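Pectate lyase/Amb allergen (Acidovorax citrulli, PDB 4HWV) probably cleaves pectate, the polygalacturonate of plant cell walls, by calcium-dependent beta-elimination, as a secreted member of polysaccharide lyase family 1. Local coordinates at residues Tyr129-Trp134 against Pro210-Thr215; Asp124-Tyr129 against Pro255-Glu260; Ser217-Trp222 against Thr261-Asp266; Asp101-Gly106 against Arg157-Ser162. All coordinates share one frame; numbering follows the deposited sequence.

How the interactions relate
Interactions 1, 2 and 3 form one cluster on the same side of the chain's centre, while interaction 4 stands apart. Interactions 1 and 2 share Tyr129, and their centres are about 7 Å apart; Glu260 ties them together by a salt bridge from Arg130 NH1 to its OE1, 2.8 Å. Interaction 3, about 9 Å from interaction 1 between centres, joins it through the paired strands 211-213 and 221-223, and Trp222 packs against Trp258 and Leu126 of interaction 2. Interaction 4 lies about 24 Å from interactions 1 and 2 and about 30 Å from interaction 3, centre to centre. Its Val159 side chain is about 12 Å from the bound calcium ion, held by Asp227, Asp278 and Asp282.

Interaction 1: residues Tyr129-Trp134 against Pro210-Thr215; sequences YRPGAW and PQWDPT
Trp212 faces the turn between two helices, its indole presenting the pyrrole side to Tyr129 and the benzene side to Pro131. The Tyr129 carbonyl O sits 3.5 Å from Trp212 CD1, set obliquely to the ring, and the angle at the indole NE1 is too poor for a direct hydrogen bond. A water fills in: it donates to Tyr129 O at 2.8 Å and accepts from Trp212 NE1 at 2.9 Å, lying in the plane of the indole. Pro131 comes to the other end of the same ring system, crossing it at about a right angle with CG 4.1 Å from Trp212 CZ2.

The second tryptophan works differently. Trp134 swings its indole to Pro214 because its chi1 of -172° sets CG opposite the backbone N, and CD1 meets Pro214 CG at 3.6 Å. One face of that indole takes the edge of the Tyr129 ring, a T-shaped pair. Tyr129 turns its hydroxyl away from Trp212, to Ser141 O and the backbone N of Glu145, while Trp134 NE1 is bonded to Arg138 O.

Next to Pro214, Asp213 OD1 accepts from Thr215 N at 2.9 Å, closing an Asx turn. This is a buried, aromatic and proline-rich contact in which the end of helix 118-129 and the short helix 131-134 pack on the antiparallel strand pair 211-213 and 221-223, an elaboration of the right-handed parallel beta-helix of this lyase family.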
loop_
_atom_site.group_PDB
_atom_site.type_symbol
_atom_site.label_atom_id
_atom_site.label_comp_id
_atom_site.label_asym_id
_atom_site.label_seq_id
_atom_site.Cartn_x
_atom_site.Cartn_y
_atom_site.Cartn_z
ATOM N N TYR A 129 8.493 20.767 19.615
ATOM C CA TYR A 129 9.338 19.643 19.996
ATOM C C TYR A 129 10.473 19.310 19.027
ATOM O O TYR A 129 11.271 18.424 19.308
ATOM C CB TYR A 129 8.479 18.401 20.297
ATOM C CG TYR A 129 7.422 18.671 21.346
ATOM C CD1 TYR A 129 7.754 19.321 22.541
ATOM C CD2 TYR A 129 6.099 18.317 21.134
ATOM C CE1 TYR A 129 6.787 19.593 23.507
ATOM C CE2 TYR A 129 5.126 18.592 22.072
ATOM C CZ TYR A 129 5.468 19.243 23.257
ATOM O OH TYR A 129 4.481 19.502 24.190
ATOM N N ARG A 130 10.574 20.035 17.918
ATOM C CA ARG A 130 11.722 19.864 17.025
ATOM C C ARG A 130 13.026 20.038 17.819
ATOM O O ARG A 130 13.086 20.811 18.792
ATOM C CB ARG A 130 11.671 20.847 15.849
ATOM C CG ARG A 130 11.782 22.303 16.258
ATOM C CD ARG A 130 11.640 23.257 15.065
ATOM N NE ARG A 130 11.740 24.648 15.512
ATOM C CZ ARG A 130 12.881 25.303 15.707
ATOM N NH1 ARG A 130 14.045 24.713 15.451
ATOM N NH2 ARG A 130 12.857 26.560 16.148
ATOM N N PRO A 131 14.075 19.303 17.432
ATOM C CA PRO A 131 15.317 19.371 18.222
ATOM C C PRO A 131 15.872 20.791 18.398
ATOM O O PRO A 131 16.397 21.101 19.471
ATOM C CB PRO A 131 16.284 18.497 17.417
ATOM C CG PRO A 131 15.394 17.492 16.766
ATOM C CD PRO A 131 14.161 18.290 16.361
ATOM N N GLY A 132 15.743 21.641 17.386
ATOM C CA GLY A 132 16.212 23.016 17.479
ATOM C C GLY A 132 15.469 23.862 18.503
ATOM O O GLY A 132 15.982 24.885 18.944
ATOM N N ALA A 133 14.268 23.448 18.889
ATOM C CA ALA A 133 13.461 24.180 19.855
ATOM C C ALA A 133 13.519 23.527 21.231
ATOM O O ALA A 133 13.639 24.214 22.230
ATOM C CB ALA A 133 12.003 24.257 19.384
ATOM N N TRP A 134 13.431 22.200 21.278
ATOM C CA TRP A 134 13.268 21.508 22.558
ATOM C C TRP A 134 14.573 20.930 23.078
ATOM O O TRP A 134 14.727 20.713 24.276
ATOM C CB TRP A 134 12.265 20.365 22.388
ATOM C CG TRP A 134 11.858 19.702 23.664
ATOM C CD1 TRP A 134 12.356 18.538 24.181
ATOM C CD2 TRP A 134 10.848 20.151 24.588
ATOM N NE1 TRP A 134 11.724 18.239 25.374
ATOM C CE2 TRP A 134 10.801 19.216 25.648
ATOM C CE3 TRP A 134 10.005 21.271 24.635
ATOM C CZ2 TRP A 134 9.927 19.356 26.740
ATOM C CZ3 TRP A 134 9.130 21.405 25.718
ATOM C CH2 TRP A 134 9.101 20.453 26.756
ATOM N N PRO A 210 1.991 9.194 16.596
ATOM C CA PRO A 210 3.318 8.821 17.102
ATOM C C PRO A 210 3.892 9.925 17.978
ATOM O O PRO A 210 3.597 11.112 17.773
ATOM C CB PRO A 210 4.146 8.662 15.822
ATOM C CG PRO A 210 3.461 9.552 14.847
ATOM C CD PRO A 210 2.002 9.436 15.142
ATOM N N GLN A 211 4.710 9.531 18.945
ATOM C CA GLN A 211 5.304 10.462 19.875
ATOM C C GLN A 211 6.747 10.681 19.490
ATOM O O GLN A 211 7.465 9.734 19.184
ATOM C CB GLN A 211 5.259 9.884 21.282
ATOM C CG GLN A 211 5.835 10.809 22.356
ATOM C CD GLN A 211 6.080 10.060 23.651
ATOM O OE1 GLN A 211 6.830 9.075 23.671
ATOM N NE2 GLN A 211 5.435 10.502 24.734
ATOM N N TRP A 212 7.179 11.937 19.534
ATOM C CA TRP A 212 8.601 12.222 19.402
ATOM C C TRP A 212 9.262 12.099 20.777
ATOM O O TRP A 212 8.851 12.768 21.726
ATOM C CB TRP A 212 8.833 13.620 18.829
ATOM C CG TRP A 212 10.277 14.024 18.797
ATOM C CD1 TRP A 212 10.868 14.998 19.553
ATOM C CD2 TRP A 212 11.317 13.488 17.955
ATOM N NE1 TRP A 212 12.208 15.087 19.250
ATOM C CE2 TRP A 212 12.509 14.184 18.266
ATOM C CE3 TRP A 212 11.356 12.488 16.969
ATOM C CZ2 TRP A 212 13.728 13.901 17.641
ATOM C CZ3 TRP A 212 12.565 12.211 16.341
ATOM C CH2 TRP A 212 13.745 12.918 16.688
ATOM N N ASP A 213 10.244 11.218 20.906
ATOM C CA ASP A 213 10.974 11.112 22.163
ATOM C C ASP A 213 12.377 11.630 21.902
ATOM O O ASP A 213 13.197 10.910 21.331
ATOM C CB ASP A 213 11.039 9.670 22.668
ATOM C CG ASP A 213 11.804 9.544 23.984
ATOM O OD1 ASP A 213 12.422 10.528 24.469
ATOM O OD2 ASP A 213 11.790 8.437 24.551
ATOM N N PRO A 214 12.668 12.875 22.331
ATOM C CA PRO A 214 13.992 13.471 22.089
ATOM C C PRO A 214 15.152 12.658 22.666
ATOM O O PRO A 214 16.269 12.800 22.189
ATOM C CB PRO A 214 13.916 14.827 22.809
ATOM C CG PRO A 214 12.438 15.126 22.928
ATOM C CD PRO A 214 11.753 13.786 23.048
ATOM N N THR A 215 14.895 11.853 23.690
ATOM C CA THR A 215 15.947 11.126 24.397
ATOM C C THR A 215 16.186 9.726 23.852
ATOM O O THR A 215 17.188 9.096 24.183
ATOM C CB THR A 215 15.676 11.055 25.932
ATOM O OG1 THR A 215 14.573 10.179 26.206
ATOM C CG2 THR A 215 15.367 12.440 26.492
HETATM O O HOH W 1 13.681 17.374 20.205
#

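Interaction 2: residues Asp124-Tyr129 against Pro255-Glu260; sequences DYLAAY and PSVWHE
Leu126, near the end of helix 118-129, makes the nearest backbone approach to the irregular segment 255-260, its CA 8.1 Å from that of Val257, so side chains have to bridge the gap. Both methyls of Leu126 do so. With CG beside the backbone N (chi1 -57°), the leucine reaches outward, and CD2 lands 3.8 Å from Val257 CG2 while CD1 meets the same methyl at 3.9 Å; the two side chains cross at about a right angle. Trp222 of strand 221-223 adds to the same cluster.

Trp258 comes in with the benzene end of its indole. Its CZ3 lies 3.7 Å from Leu126 CD2, and the Leu126 CA sits at the ring edge, in plane, so the benzene edge is turned to the helix backbone at Leu126, while CD2 stands obliquely to the ring. CH2 goes further along the helix, to 4.1 Å from the carbonyl C of Tyr129. Ser256 OG accepts from Trp258 N, 3.0 Å with an N-H...O angle of 153°, an ST turn that fixes the backbone just before the indole.

The two segments thus meet through apolar groups alone: no hydrogen bond crosses between them, and so no directional bond sets their register.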
loop_
_atom_site.group_PDB
_atom_site.type_symbol
_atom_site.label_atom_id
_atom_site.label_comp_id
_atom_site.label_asym_id
_atom_site.label_seq_id
_atom_site.Cartn_x
_atom_site.Cartn_y
_atom_site.Cartn_z
ATOM N N ASP A 124 1.634 22.685 15.833
ATOM C CA ASP A 124 2.128 23.072 17.170
ATOM C C ASP A 124 3.127 22.064 17.728
ATOM O O ASP A 124 4.090 22.437 18.391
ATOM C CB ASP A 124 0.982 23.202 18.174
ATOM C CG ASP A 124 0.271 24.536 18.101
ATOM O OD1 ASP A 124 0.490 25.323 17.144
ATOM O OD2 ASP A 124 -0.539 24.783 19.020
ATOM N N TYR A 125 2.876 20.785 17.482
ATOM C CA TYR A 125 3.727 19.723 17.997
ATOM C C TYR A 125 5.131 19.813 17.392
ATOM O O TYR A 125 6.140 19.772 18.110
ATOM C CB TYR A 125 3.061 18.357 17.707
ATOM C CG TYR A 125 3.635 17.213 18.500
ATOM C CD1 TYR A 125 4.713 16.485 18.008
ATOM C CD2 TYR A 125 3.097 16.852 19.737
ATOM C CE1 TYR A 125 5.258 15.424 18.731
ATOM C CE2 TYR A 125 3.634 15.812 20.464
ATOM C CZ TYR A 125 4.710 15.096 19.958
ATOM O OH TYR A 125 5.268 14.052 20.664
ATOM N N LEU A 126 5.204 19.962 16.066
ATOM C CA LEU A 126 6.495 20.086 15.400
ATOM C C LEU A 126 7.216 21.364 15.855
ATOM O O LEU A 126 8.418 21.347 16.089
ATOM C CB LEU A 126 6.363 20.051 13.867
ATOM C CG LEU A 126 5.679 18.805 13.279
ATOM C CD1 LEU A 126 5.846 18.782 11.759
ATOM C CD2 LEU A 126 6.229 17.543 13.912
ATOM N N ALA A 127 6.471 22.461 16.003
ATOM C CA ALA A 127 7.084 23.727 16.417
ATOM C C ALA A 127 7.648 23.635 17.839
ATOM O O ALA A 127 8.708 24.204 18.157
ATOM C CB ALA A 127 6.078 24.875 16.317
ATOM N N ALA A 128 6.936 22.937 18.716
ATOM C CA ALA A 128 7.332 22.835 20.128
ATOM C C ALA A 128 8.492 21.881 20.345
ATOM O O ALA A 128 9.366 22.139 21.167
ATOM C CB ALA A 128 6.140 22.395 20.983
ATOM N N TYR A 129 8.493 20.767 19.615
ATOM C CA TYR A 129 9.338 19.643 19.996
ATOM C C TYR A 129 10.473 19.310 19.027
ATOM O O TYR A 129 11.271 18.424 19.308
ATOM C CB TYR A 129 8.479 18.401 20.297
ATOM C CG TYR A 129 7.422 18.671 21.346
ATOM C CD1 TYR A 129 7.754 19.321 22.541
ATOM C CD2 TYR A 129 6.099 18.317 21.134
ATOM C CE1 TYR A 129 6.787 19.593 23.507
ATOM C CE2 TYR A 129 5.126 18.592 22.072
ATOM C CZ TYR A 129 5.468 19.243 23.257
ATOM O OH TYR A 129 4.481 19.502 24.190
ATOM N N PRO A 255 8.568 9.947 5.786
ATOM C CA PRO A 255 9.951 10.282 6.148
ATOM C C PRO A 255 10.010 11.351 7.238
ATOM O O PRO A 255 8.971 11.782 7.748
ATOM C CB PRO A 255 10.523 10.829 4.838
ATOM C CG PRO A 255 9.334 11.483 4.192
ATOM C CD PRO A 255 8.184 10.530 4.483
ATOM N N SER A 256 11.221 11.770 7.591
ATOM C CA SER A 256 11.398 12.799 8.601
ATOM C C SER A 256 10.660 14.062 8.225
ATOM O O SER A 256 10.622 14.445 7.050
ATOM C CB SER A 256 12.881 13.148 8.744
ATOM O OG SER A 256 13.031 14.127 9.762
ATOM N N VAL A 257 10.123 14.724 9.234
ATOM C CA VAL A 257 9.519 16.037 9.064
ATOM C C VAL A 257 10.418 17.143 9.643
ATOM O O VAL A 257 10.053 18.321 9.650
ATOM C CB VAL A 257 8.109 16.093 9.673
ATOM C CG1 VAL A 257 7.159 15.214 8.871
ATOM C CG2 VAL A 257 8.131 15.702 11.170
ATOM N N TRP A 258 11.603 16.768 10.119
ATOM C CA TRP A 258 12.575 17.760 10.559
ATOM C C TRP A 258 13.474 18.161 9.409
ATOM O O TRP A 258 13.846 17.331 8.566
ATOM C CB TRP A 258 13.466 17.205 11.663
ATOM C CG TRP A 258 12.799 16.566 12.852
ATOM C CD1 TRP A 258 13.219 15.411 13.471
ATOM C CD2 TRP A 258 11.677 17.045 13.623
ATOM N NE1 TRP A 258 12.432 15.140 14.560
ATOM C CE2 TRP A 258 11.470 16.112 14.672
ATOM C CE3 TRP A 258 10.806 18.149 13.518
ATOM C CZ2 TRP A 258 10.451 16.255 15.615
ATOM C CZ3 TRP A 258 9.790 18.292 14.481
ATOM C CH2 TRP A 258 9.628 17.344 15.505
ATOM N N HIS A 259 13.857 19.432 9.387
ATOM C CA HIS A 259 14.744 19.947 8.347
ATOM C C HIS A 259 15.660 20.980 8.986
ATOM O O HIS A 259 15.516 22.201 8.791
ATOM C CB HIS A 259 13.977 20.503 7.133
ATOM C CG HIS A 259 12.832 21.399 7.486
ATOM N ND1 HIS A 259 12.930 22.773 7.469
ATOM C CD2 HIS A 259 11.563 21.117 7.865
ATOM C CE1 HIS A 259 11.766 23.299 7.813
ATOM N NE2 HIS A 259 10.921 22.317 8.061
ATOM N N GLU A 260 16.612 20.458 9.753
ATOM C CA GLU A 260 17.558 21.282 10.491
ATOM C C GLU A 260 18.698 20.402 10.929
ATOM O O GLU A 260 18.581 19.165 10.954
ATOM C CB GLU A 260 16.887 21.937 11.709
ATOM C CG GLU A 260 16.193 20.943 12.675
ATOM C CD GLU A 260 15.470 21.661 13.819
ATOM O OE1 GLU A 260 15.192 22.877 13.692
ATOM O OE2 GLU A 260 15.196 21.030 14.847
#

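Interaction 3: residues Ser217-Trp222 against Thr261-Asp266; sequences SSDGRW and TVHGTD
Asp219 and the hairpin residues His263 and Thr265 meet around a single water. The carboxylate does not bond directly to either: OD1 is 3.5 Å from His263 CE1 and 3.8 Å from Thr265 OG1. Instead the water donates to Asp219 OD1 at 2.7 Å and also lies within bonding distance of His263 ND1, at 3.1 Å, and of Thr265 OG1; the last distance is very short and should be read with caution.

Conformation puts two of the three groups there. Asp219 carries CG beside its backbone N (chi1 -66°), which brings the carboxylate round to the hairpin, and its plane is only 20° from that of the imidazole although the two side chains cross at a slant. His263 has CG between its N and carbonyl carbon (chi1 53°) and a left-handed backbone, as its place in the type I' turn from Val262 to Thr265 requires. Its NE2 is bonded to Asn136 OD1, so the ring is held from both nitrogens. The negative carboxylate nearby would probably favour a protonated imidazole, though the charge is not seen.

On the other segment, Arg221 folds back to give NH1 to Gly220 O at 2.9 Å, and Ser217 CB covers a face of the guanidinium.

This surface contact brings the loop leading into strand 221-223, the partner of strand 211-213, beside the tight hairpin of strands 261-262 and 265-266. Tyr267, just past that hairpin, adds a hydroxyl bond to Asp219 O, and Phe272 packs on Thr265. Two helices are close: Trp222 meets Trp122 of helix 118-129, and Asn136 follows helix 131-134.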
loop_
_atom_site.group_PDB
_atom_site.type_symbol
_atom_site.label_atom_id
_atom_site.label_comp_id
_atom_site.label_asym_id
_atom_site.label_seq_id
_atom_site.Cartn_x
_atom_site.Cartn_y
_atom_site.Cartn_z
ATOM N N SER A 217 17.557 6.862 21.879
ATOM C CA SER A 217 18.791 6.716 21.103
ATOM C C SER A 217 19.623 8.004 21.115
ATOM O O SER A 217 20.438 8.239 20.218
ATOM C CB SER A 217 18.502 6.239 19.677
ATOM O OG SER A 217 17.687 5.080 19.715
ATOM N N SER A 218 19.395 8.814 22.152
ATOM C CA SER A 218 20.077 10.094 22.406
ATOM C C SER A 218 19.713 11.234 21.456
ATOM O O SER A 218 19.490 12.366 21.898
ATOM C CB SER A 218 21.594 9.914 22.518
ATOM O OG SER A 218 21.885 9.100 23.632
ATOM N N ASP A 219 19.643 10.941 20.161
ATOM C CA ASP A 219 19.280 11.947 19.167
ATOM C C ASP A 219 17.778 12.074 18.997
ATOM O O ASP A 219 17.299 13.059 18.450
ATOM C CB ASP A 219 19.878 11.589 17.810
ATOM C CG ASP A 219 21.380 11.655 17.798
ATOM O OD1 ASP A 219 21.956 12.495 18.518
ATOM O OD2 ASP A 219 21.971 10.858 17.057
ATOM N N GLY A 220 17.034 11.063 19.436
ATOM C CA GLY A 220 15.586 11.087 19.315
ATOM C C GLY A 220 15.000 10.161 18.260
ATOM O O GLY A 220 15.624 9.863 17.232
ATOM N N ARG A 221 13.781 9.694 18.524
ATOM C CA ARG A 221 13.059 8.856 17.573
ATOM C C ARG A 221 11.585 9.124 17.695
ATOM O O ARG A 221 11.095 9.491 18.768
ATOM C CB ARG A 221 13.250 7.366 17.880
ATOM C CG ARG A 221 14.669 6.848 17.739
ATOM C CD ARG A 221 15.113 6.774 16.272
ATOM N NE ARG A 221 16.410 6.115 16.099
ATOM C CZ ARG A 221 17.584 6.736 16.139
ATOM N NH1 ARG A 221 17.639 8.043 16.345
ATOM N NH2 ARG A 221 18.710 6.040 15.971
ATOM N N TRP A 222 10.868 8.903 16.593
ATOM C CA TRP A 222 9.408 8.791 16.637
ATOM C C TRP A 222 9.034 7.360 16.968
ATOM O O TRP A 222 9.541 6.443 16.343
ATOM C CB TRP A 222 8.813 9.128 15.271
ATOM C CG TRP A 222 8.867 10.600 14.907
ATOM C CD1 TRP A 222 9.822 11.225 14.144
ATOM C CD2 TRP A 222 7.929 11.621 15.290
ATOM N NE1 TRP A 222 9.531 12.567 14.041
ATOM C CE2 TRP A 222 8.389 12.841 14.739
ATOM C CE3 TRP A 222 6.753 11.623 16.049
ATOM C CZ2 TRP A 222 7.685 14.032 14.875
ATOM C CZ3 TRP A 222 6.070 12.817 16.209
ATOM C CH2 TRP A 222 6.544 14.008 15.627
ATOM N N THR A 261 19.816 21.049 11.242
ATOM C CA THR A 261 20.971 20.386 11.836
ATOM C C THR A 261 21.196 20.933 13.238
ATOM O O THR A 261 21.269 22.147 13.440
ATOM C CB THR A 261 22.219 20.575 10.962
ATOM O OG1 THR A 261 21.974 19.950 9.690
ATOM C CG2 THR A 261 23.441 19.948 11.625
ATOM N N VAL A 262 21.280 20.032 14.213
ATOM C CA VAL A 262 21.406 20.407 15.610
ATOM C C VAL A 262 22.432 19.454 16.207
ATOM O O VAL A 262 22.375 18.249 15.950
ATOM C CB VAL A 262 20.032 20.286 16.366
ATOM C CG1 VAL A 262 20.157 20.820 17.789
ATOM C CG2 VAL A 262 18.901 21.019 15.622
ATOM N N HIS A 263 23.371 19.994 16.982
ATOM C CA HIS A 263 24.498 19.221 17.523
ATOM C C HIS A 263 25.103 18.233 16.511
ATOM O O HIS A 263 25.348 17.068 16.818
ATOM C CB HIS A 263 24.159 18.549 18.875
ATOM C CG HIS A 263 22.917 17.716 18.854
ATOM N ND1 HIS A 263 22.864 16.477 18.254
ATOM C CD2 HIS A 263 21.683 17.935 19.371
ATOM C CE1 HIS A 263 21.649 15.976 18.382
ATOM N NE2 HIS A 263 20.911 16.841 19.059
ATOM N N GLY A 264 25.319 18.717 15.290
ATOM C CA GLY A 264 25.990 17.935 14.268
ATOM C C GLY A 264 25.109 16.929 13.550
ATOM O O GLY A 264 25.566 16.254 12.621
ATOM N N THR A 265 23.846 16.825 13.958
ATOM C CA THR A 265 22.968 15.799 13.416
ATOM C C THR A 265 22.027 16.383 12.375
ATOM O O THR A 265 21.305 17.339 12.643
ATOM C CB THR A 265 22.166 15.100 14.536
ATOM O OG1 THR A 265 23.080 14.360 15.355
ATOM C CG2 THR A 265 21.122 14.149 13.966
ATOM N N ASP A 266 22.070 15.824 11.171
ATOM C CA ASP A 266 21.116 16.158 10.130
ATOM C C ASP A 266 19.799 15.464 10.471
ATOM O O ASP A 266 19.638 14.251 10.260
ATOM C CB ASP A 266 21.645 15.685 8.774
ATOM C CG ASP A 266 20.712 16.019 7.618
ATOM O OD1 ASP A 266 19.537 16.354 7.848
ATOM O OD2 ASP A 266 21.161 15.938 6.451
HETATM O O HOH W 2 24.115 13.753 17.495
#

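Interaction 4: residues Asp101-Gly106 against Arg157-Ser162; sequences DRYVAG and RVVTIS
Tyr103 and Val158 carry the contact, and what meets across it is mostly van der Waals. The phenol of Tyr103 spans the space between the two backbones, whose nearest CA atoms, those of Tyr103 and Val158, are 10.1 Å apart. Its hydroxyl end does the touching: OH lies 3.6 Å from both CB and CG1 of Val158. The second methyl, CG2, comes to the ring edge near its plane, 4.1 Å from Tyr103 CE1, so the phenol end abuts one side of the valine. Val158 CG1 stands anti to the backbone N (chi1 172°), which places both methyls beside the hydroxyl. Val159 contributes less, with CG1 4.1 Å from Tyr103 OH.

No hydrogen bond passes between the segments. A buried hydroxyl that rests against apolar branches keeps a hydrogen-bond partner, Asn90 OD1, from another part of the chain. Aromatic stacking belongs to a ring face, where Tyr98 lies against Tyr103.

At the assembly level, Ala105 packs on His259 of the second subunit. The contact sets helix 100-105 against the end of helix 143-159, just where the chain turns into strand 160-163, the first of four parallel strands running on through 182-185 and 229-234 to 281-283. Such stacked parallel strands are the hallmark of the pectate lyase beta-helix, and Asp282, a ligand of the bound calcium, lies in the last of them.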
loop_
_atom_site.group_PDB
_atom_site.type_symbol
_atom_site.label_atom_id
_atom_site.label_comp_id
_atom_site.label_asym_id
_atom_site.label_seq_id
_atom_site.Cartn_x
_atom_site.Cartn_y
_atom_site.Cartn_z
ATOM N N ASP A 101 -8.533 13.670 12.593
ATOM C CA ASP A 101 -9.376 14.776 13.049
ATOM C C ASP A 101 -10.502 14.357 13.968
ATOM O O ASP A 101 -10.855 15.089 14.882
ATOM C CB ASP A 101 -9.882 15.615 11.882
ATOM C CG ASP A 101 -8.843 16.589 11.424
ATOM O OD1 ASP A 101 -8.764 17.653 12.061
ATOM O OD2 ASP A 101 -8.081 16.273 10.481
ATOM N N ARG A 102 -11.087 13.190 13.719
ATOM C CA ARG A 102 -12.095 12.651 14.624
ATOM C C ARG A 102 -11.494 12.384 16.014
ATOM O O ARG A 102 -12.098 12.692 17.037
ATOM C CB ARG A 102 -12.673 11.347 14.041
ATOM C CG ARG A 102 -13.726 11.529 12.921
ATOM C CD ARG A 102 -15.128 11.206 13.475
ATOM N NE ARG A 102 -15.484 12.273 14.402
ATOM C CZ ARG A 102 -16.019 13.435 14.050
ATOM N NH1 ARG A 102 -16.316 13.688 12.779
ATOM N NH2 ARG A 102 -16.253 14.339 14.983
ATOM N N TYR A 103 -10.309 11.775 16.039
ATOM C CA TYR A 103 -9.678 11.480 17.321
ATOM C C TYR A 103 -9.374 12.755 18.102
ATOM O O TYR A 103 -9.541 12.791 19.326
ATOM C CB TYR A 103 -8.407 10.652 17.141
ATOM C CG TYR A 103 -8.665 9.181 16.898
ATOM C CD1 TYR A 103 -9.299 8.413 17.866
ATOM C CD2 TYR A 103 -8.235 8.553 15.742
ATOM C CE1 TYR A 103 -9.534 7.076 17.673
ATOM C CE2 TYR A 103 -8.459 7.192 15.540
ATOM C CZ TYR A 103 -9.102 6.467 16.512
ATOM O OH TYR A 103 -9.317 5.126 16.341
ATOM N N VAL A 104 -8.944 13.802 17.403
ATOM C CA VAL A 104 -8.696 15.088 18.059
ATOM C C VAL A 104 -10.015 15.699 18.572
ATOM O O VAL A 104 -10.109 16.110 19.734
ATOM C CB VAL A 104 -7.956 16.057 17.125
ATOM C CG1 VAL A 104 -7.925 17.475 17.723
ATOM C CG2 VAL A 104 -6.548 15.514 16.851
ATOM N N ALA A 105 -11.032 15.724 17.711
ATOM C CA ALA A 105 -12.310 16.353 18.045
ATOM C C ALA A 105 -13.061 15.616 19.145
ATOM O O ALA A 105 -13.802 16.234 19.899
ATOM C CB ALA A 105 -13.192 16.462 16.798
ATOM N N GLY A 106 -12.866 14.302 19.245
ATOM C CA GLY A 106 -13.671 13.476 20.138
ATOM C C GLY A 106 -12.927 13.077 21.409
ATOM O O GLY A 106 -13.389 12.214 22.162
ATOM N N ARG A 157 -7.858 2.878 22.737
ATOM C CA ARG A 157 -9.062 2.228 23.234
ATOM C C ARG A 157 -9.984 1.727 22.112
ATOM O O ARG A 157 -10.850 0.873 22.346
ATOM C CB ARG A 157 -9.784 3.174 24.180
ATOM C CG ARG A 157 -8.941 3.428 25.457
ATOM C CD ARG A 157 -9.454 4.543 26.361
ATOM N NE ARG A 157 -10.719 4.160 26.960
ATOM C CZ ARG A 157 -11.869 4.760 26.684
ATOM N NH1 ARG A 157 -11.875 5.780 25.844
ATOM N NH2 ARG A 157 -13.001 4.351 27.257
ATOM N N VAL A 158 -9.768 2.205 20.891
ATOM C CA VAL A 158 -10.521 1.734 19.743
ATOM C C VAL A 158 -9.810 0.555 19.068
ATOM O O VAL A 158 -10.419 -0.473 18.792
ATOM C CB VAL A 158 -10.722 2.889 18.740
ATOM C CG1 VAL A 158 -11.323 2.396 17.434
ATOM C CG2 VAL A 158 -11.621 3.946 19.350
ATOM N N VAL A 159 -8.521 0.714 18.769
ATOM C CA VAL A 159 -7.859 -0.249 17.899
ATOM C C VAL A 159 -7.328 -1.473 18.646
ATOM O O VAL A 159 -6.984 -2.471 18.011
ATOM C CB VAL A 159 -6.705 0.378 17.058
ATOM C CG1 VAL A 159 -7.222 1.564 16.239
ATOM C CG2 VAL A 159 -5.513 0.772 17.942
ATOM N N THR A 160 -7.239 -1.389 19.978
ATOM C CA THR A 160 -6.766 -2.521 20.783
ATOM C C THR A 160 -7.939 -3.402 21.195
ATOM O O THR A 160 -8.915 -2.895 21.759
ATOM C CB THR A 160 -6.048 -2.046 22.052
ATOM O OG1 THR A 160 -5.032 -1.109 21.695
ATOM C CG2 THR A 160 -5.390 -3.202 22.743
ATOM N N ILE A 161 -7.835 -4.703 20.918
ATOM C CA ILE A 161 -8.928 -5.639 21.124
ATOM C C ILE A 161 -8.470 -6.742 22.075
ATOM O O ILE A 161 -7.504 -7.463 21.782
ATOM C CB ILE A 161 -9.367 -6.283 19.784
ATOM C CG1 ILE A 161 -9.728 -5.222 18.735
ATOM C CG2 ILE A 161 -10.514 -7.261 20.021
ATOM C CD1 ILE A 161 -10.952 -4.375 19.073
ATOM N N SER A 162 -9.133 -6.868 23.217
ATOM C CA SER A 162 -8.761 -7.852 24.225
ATOM C C SER A 162 -9.219 -9.264 23.835
ATOM O O SER A 162 -10.408 -9.496 23.573
ATOM C CB SER A 162 -9.390 -7.456 25.563
ATOM O OG SER A 162 -8.985 -8.342 26.579
#